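Local coordinates for protein PTS system, IIabc component (Clostridium difficile, PDB 3IPJ) that is the EIIB-type domain of a multidomain sugar phosphotransferase permease, probably passing phosphate through a phosphocysteine to an incoming sugar, perhaps trehalose, at residues I42-K54 with G61-N73. Numbering follows the deposited sequence.
Sequences INDKKVEKVDEVK and GQYQIILGTGIVN
The Tyr63 ring carries Ile42 on one face and Asp44 at its edge. Ile42 CD1 sits over that face in a CH-pi contact, 3.8 Å from the ring centroid, while CG2 of the same residue reaches the phenol end. Asp44 OD1 lies near the ring plane and accepts from Tyr63 OH at 2.8 Å; that oxygen is approached 52° out of its carboxylate plane. Having CG anti to the backbone N (chi1 -161°) sends the phenol off strand 62-66 toward helix 44-48; Val47 comes from the opposite direction, its CG2 3.5 Å from Tyr63 OH. Arg39 pairs with Asp44 OD2, so both carboxylate oxygens are engaged.

Farther along, Lys54 N donates to Ile66 O in a nearly straight 2.7 Å bond, and Val53 CG2 packs on Ile65 CG2. Extended to CE, the Lys54 chain crosses Ile66 at about a right angle, bringing CE to 3.6 Å from Gly68 CA, then bends at chi4; a water bridges NZ and Leu67 O. Glu52 CG touches Ile71 CG2; the Glu52 carboxylate is salt-bridged to Lys5.

The contact thus joins helix 44-48 and the type II turn Val50-Val53 to inner strand 62-66 of the EIIB domain's four-stranded antiparallel sheet, between strands 31-36 and 55-59, with Val47 also packing on helix 5-17.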
loop_
_atom_site.group_PDB
_atom_site.type_symbol
_atom_site.label_atom_id
_atom_site.label_comp_id
_atom_site.label_asym_id
_atom_site.label_seq_id
_atom_site.Cartn_x
_atom_site.Cartn_y
_atom_site.Cartn_z
ATOM N N ILE A 42 2.751 -3.628 -13.168
ATOM C CA ILE A 42 3.430 -3.341 -11.904
ATOM C C ILE A 42 4.773 -4.122 -11.933
ATOM O O ILE A 42 4.790 -5.363 -12.063
ATOM C CB ILE A 42 2.576 -3.798 -10.658
ATOM C CG1 ILE A 42 1.205 -3.109 -10.603
ATOM C CG2 ILE A 42 3.319 -3.480 -9.325
ATOM C CD1 ILE A 42 0.394 -3.576 -9.392
ATOM N N ASN A 43 5.887 -3.378 -11.800
ATOM C CA ASN A 43 7.205 -3.940 -11.850
ATOM C C ASN A 43 7.553 -4.484 -10.443
ATOM O O ASN A 43 7.974 -3.715 -9.539
ATOM C CB ASN A 43 8.193 -2.827 -12.256
ATOM C CG ASN A 43 9.622 -3.332 -12.407
ATOM O OD1 ASN A 43 9.949 -4.448 -11.980
ATOM N ND2 ASN A 43 10.479 -2.514 -13.030
ATOM N N ASP A 44 7.346 -5.782 -10.232
ATOM C CA ASP A 44 7.477 -6.334 -8.883
ATOM C C ASP A 44 8.870 -6.073 -8.352
ATOM O O ASP A 44 9.052 -5.837 -7.161
ATOM C CB ASP A 44 7.237 -7.858 -8.842
ATOM C CG ASP A 44 5.804 -8.291 -9.247
ATOM O OD1 ASP A 44 4.913 -7.428 -9.508
ATOM O OD2 ASP A 44 5.574 -9.549 -9.294
ATOM N N LYS A 45 9.870 -6.187 -9.225
ATOM C CA LYS A 45 11.276 -6.075 -8.788
ATOM C C LYS A 45 11.560 -4.698 -8.206
ATOM O O LYS A 45 12.382 -4.571 -7.301
ATOM C CB LYS A 45 12.248 -6.344 -9.945
ATOM C CG LYS A 45 12.099 -7.746 -10.530
ATOM C CD LYS A 45 11.910 -8.903 -9.469
ATOM C CE LYS A 45 13.269 -9.260 -8.830
ATOM N NZ LYS A 45 13.158 -10.456 -7.955
ATOM N N LYS A 46 10.902 -3.674 -8.758
ATOM C CA LYS A 46 11.073 -2.330 -8.241
ATOM C C LYS A 46 10.339 -2.178 -6.928
ATOM O O LYS A 46 10.807 -1.461 -6.034
ATOM C CB LYS A 46 10.534 -1.260 -9.202
ATOM C CG LYS A 46 11.546 -0.572 -10.018
ATOM C CD LYS A 46 10.823 -0.021 -11.230
ATOM C CE LYS A 46 11.729 0.808 -12.173
ATOM N NZ LYS A 46 10.998 1.524 -13.303
ATOM N N VAL A 47 9.168 -2.811 -6.811
ATOM C CA VAL A 47 8.508 -2.797 -5.530
ATOM C C VAL A 47 9.343 -3.442 -4.435
ATOM O O VAL A 47 9.452 -2.905 -3.350
ATOM C CB VAL A 47 7.114 -3.455 -5.562
ATOM C CG1 VAL A 47 6.510 -3.346 -4.167
ATOM C CG2 VAL A 47 6.202 -2.727 -6.627
ATOM N N GLU A 48 9.973 -4.559 -4.730
ATOM C CA GLU A 48 10.703 -5.311 -3.748
ATOM C C GLU A 48 11.900 -4.527 -3.222
ATOM O O GLU A 48 12.354 -4.767 -2.110
ATOM C CB GLU A 48 11.274 -6.528 -4.435
ATOM C CG GLU A 48 10.280 -7.604 -4.711
ATOM C CD GLU A 48 10.960 -8.864 -5.303
ATOM O OE1 GLU A 48 12.045 -8.694 -5.967
ATOM O OE2 GLU A 48 10.444 -10.024 -5.084
ATOM N N LYS A 49 12.424 -3.608 -4.035
ATOM C CA LYS A 49 13.597 -2.763 -3.688
ATOM C C LYS A 49 13.246 -1.581 -2.773
ATOM O O LYS A 49 14.174 -0.934 -2.253
ATOM C CB LYS A 49 14.269 -2.235 -4.962
ATOM C CG LYS A 49 15.023 -3.351 -5.687
ATOM C CD LYS A 49 15.372 -2.973 -7.093
ATOM C CE LYS A 49 16.302 -4.018 -7.619
ATOM N NZ LYS A 49 17.718 -3.571 -7.520
ATOM N N VAL A 50 11.928 -1.281 -2.584
ATOM C CA VAL A 50 11.525 -0.201 -1.695
ATOM C C VAL A 50 11.890 -0.520 -0.204
ATOM O O VAL A 50 11.782 -1.682 0.237
ATOM C CB VAL A 50 10.036 0.077 -1.893
ATOM C CG1 VAL A 50 9.562 1.192 -0.939
ATOM C CG2 VAL A 50 9.781 0.437 -3.409
ATOM N N ASP A 51 12.386 0.494 0.528
ATOM C CA ASP A 51 12.667 0.408 1.974
ATOM C C ASP A 51 11.530 -0.321 2.728
ATOM O O ASP A 51 10.322 -0.015 2.526
ATOM C CB ASP A 51 12.889 1.839 2.504
ATOM C CG ASP A 51 13.411 1.901 3.934
ATOM O OD1 ASP A 51 14.148 0.974 4.324
ATOM O OD2 ASP A 51 13.104 2.909 4.656
ATOM N N GLU A 52 11.933 -1.297 3.546
ATOM C CA GLU A 52 11.046 -2.047 4.413
ATOM C C GLU A 52 10.228 -3.105 3.701
ATOM O O GLU A 52 9.519 -3.868 4.379
ATOM C CB GLU A 52 10.084 -1.111 5.214
ATOM C CG GLU A 52 10.754 -0.236 6.285
ATOM C CD GLU A 52 11.832 -1.002 7.091
ATOM O OE1 GLU A 52 11.623 -2.159 7.525
ATOM O OE2 GLU A 52 12.932 -0.421 7.292
ATOM N N VAL A 53 10.276 -3.162 2.366
ATOM C CA VAL A 53 9.438 -4.195 1.680
ATOM C C VAL A 53 10.111 -5.560 1.820
ATOM O O VAL A 53 11.216 -5.774 1.334
ATOM C CB VAL A 53 9.169 -3.904 0.208
ATOM C CG1 VAL A 53 8.394 -5.098 -0.400
ATOM C CG2 VAL A 53 8.418 -2.550 0.029
ATOM N N LYS A 54 9.439 -6.501 2.494
ATOM C CA LYS A 54 10.016 -7.819 2.790
ATOM C C LYS A 54 9.792 -8.772 1.601
ATOM O O LYS A 54 10.642 -9.703 1.342
ATOM C CB LYS A 54 9.379 -8.392 4.043
ATOM C CG LYS A 54 9.688 -7.600 5.292
ATOM C CD LYS A 54 9.050 -8.333 6.467
ATOM C CE LYS A 54 9.044 -7.480 7.750
ATOM N NZ LYS A 54 10.405 -6.805 8.106
ATOM N N GLY A 61 -6.801 -10.567 -7.218
ATOM C CA GLY A 61 -6.981 -9.134 -7.417
ATOM C C GLY A 61 -6.154 -8.261 -6.471
ATOM O O GLY A 61 -6.082 -7.053 -6.676
ATOM N N GLN A 62 -5.537 -8.862 -5.458
ATOM C CA GLN A 62 -4.806 -8.119 -4.415
ATOM C C GLN A 62 -3.298 -8.164 -4.658
ATOM O O GLN A 62 -2.676 -9.247 -4.635
ATOM C CB GLN A 62 -5.054 -8.730 -3.026
ATOM C CG GLN A 62 -6.426 -8.447 -2.452
ATOM C CD GLN A 62 -6.552 -8.984 -1.026
ATOM O OE1 GLN A 62 -7.510 -9.740 -0.683
ATOM N NE2 GLN A 62 -5.616 -8.613 -0.200
ATOM N N TYR A 63 -2.718 -6.969 -4.825
ATOM C CA TYR A 63 -1.262 -6.791 -4.825
ATOM C C TYR A 63 -0.781 -6.535 -3.357
ATOM O O TYR A 63 -1.088 -5.505 -2.782
ATOM C CB TYR A 63 -0.924 -5.604 -5.731
ATOM C CG TYR A 63 0.519 -5.604 -6.159
ATOM C CD1 TYR A 63 0.925 -6.369 -7.236
ATOM C CD2 TYR A 63 1.489 -4.875 -5.452
ATOM C CE1 TYR A 63 2.239 -6.387 -7.645
ATOM C CE2 TYR A 63 2.826 -4.884 -5.819
ATOM C CZ TYR A 63 3.199 -5.638 -6.922
ATOM O OH TYR A 63 4.495 -5.650 -7.353
ATOM N N GLN A 64 -0.042 -7.489 -2.753
ATOM C CA GLN A 64 0.211 -7.467 -1.333
ATOM C C GLN A 64 1.703 -7.123 -1.143
ATOM O O GLN A 64 2.575 -7.753 -1.766
ATOM C CB GLN A 64 -0.161 -8.797 -0.726
ATOM C CG GLN A 64 -1.582 -9.163 -1.110
ATOM C CD GLN A 64 -2.040 -10.483 -0.472
ATOM O OE1 GLN A 64 -1.356 -11.029 0.398
ATOM N NE2 GLN A 64 -3.203 -11.004 -0.910
ATOM N N ILE A 65 1.979 -6.112 -0.315
ATOM C CA ILE A 65 3.334 -5.714 -0.060
ATOM C C ILE A 65 3.586 -6.000 1.385
ATOM O O ILE A 65 2.917 -5.427 2.252
ATOM C CB ILE A 65 3.476 -4.225 -0.262
ATOM C CG1 ILE A 65 3.105 -3.907 -1.733
ATOM C CG2 ILE A 65 4.851 -3.739 0.160
ATOM C CD1 ILE A 65 1.773 -3.286 -1.862
ATOM N N ILE A 66 4.524 -6.912 1.660
ATOM C CA ILE A 66 4.776 -7.301 3.051
ATOM C C ILE A 66 5.705 -6.248 3.679
ATOM O O ILE A 66 6.839 -6.062 3.220
ATOM C CB ILE A 66 5.446 -8.656 3.201
ATOM C CG1 ILE A 66 4.788 -9.717 2.293
ATOM C CG2 ILE A 66 5.425 -9.055 4.685
ATOM C CD1 ILE A 66 5.577 -11.082 2.252
ATOM N N LEU A 67 5.207 -5.550 4.707
ATOM C CA LEU A 67 5.984 -4.515 5.399
ATOM C C LEU A 67 6.323 -4.909 6.859
ATOM O O LEU A 67 7.281 -4.367 7.439
ATOM C CB LEU A 67 5.190 -3.186 5.360
ATOM C CG LEU A 67 5.165 -2.565 3.968
ATOM C CD1 LEU A 67 4.109 -1.546 3.934
ATOM C CD2 LEU A 67 6.502 -1.863 3.684
ATOM N N GLY A 68 5.584 -5.845 7.443
ATOM C CA GLY A 68 5.852 -6.249 8.816
ATOM C C GLY A 68 4.939 -5.470 9.758
ATOM O O GLY A 68 4.353 -4.420 9.405
ATOM N N THR A 69 4.778 -5.975 10.971
ATOM C CA THR A 69 3.955 -5.258 11.948
ATOM C C THR A 69 4.481 -3.832 12.247
ATOM O O THR A 69 5.723 -3.557 12.199
ATOM C CB THR A 69 3.880 -6.025 13.267
ATOM O OG1 THR A 69 5.201 -6.100 13.821
ATOM C CG2 THR A 69 3.282 -7.419 13.036
ATOM N N GLY A 70 3.549 -2.952 12.608
ATOM C CA GLY A 70 3.854 -1.577 12.959
ATOM C C GLY A 70 4.298 -0.750 11.757
ATOM O O GLY A 70 3.754 0.352 11.540
ATOM N N ILE A 71 5.280 -1.228 10.972
ATOM C CA ILE A 71 5.666 -0.516 9.744
ATOM C C ILE A 71 4.451 -0.468 8.776
ATOM O O ILE A 71 4.229 0.567 8.150
ATOM C CB ILE A 71 6.931 -1.152 9.065
ATOM C CG1 ILE A 71 8.116 -1.286 10.040
ATOM C CG2 ILE A 71 7.312 -0.397 7.776
ATOM C CD1 ILE A 71 8.576 -0.053 10.636
ATOM N N VAL A 72 3.660 -1.563 8.676
ATOM C CA VAL A 72 2.512 -1.555 7.783
ATOM C C VAL A 72 1.483 -0.433 8.138
ATOM O O VAL A 72 0.939 0.217 7.236
ATOM C CB VAL A 72 1.844 -2.983 7.678
ATOM C CG1 VAL A 72 1.296 -3.416 9.006
ATOM C CG2 VAL A 72 0.712 -2.970 6.592
ATOM N N ASN A 73 1.214 -0.198 9.436
ATOM C CA ASN A 73 0.239 0.837 9.883
ATOM C C ASN A 73 0.694 2.243 9.616
ATOM O O ASN A 73 -0.140 3.084 9.304
ATOM C CB ASN A 73 0.013 0.712 11.388
ATOM C CG ASN A 73 -0.466 -0.671 11.786
ATOM O OD1 ASN A 73 -1.667 -0.900 11.912
ATOM N ND2 ASN A 73 0.456 -1.595 11.967
HETATM O O HOH W 1 9.024 -4.716 9.586
#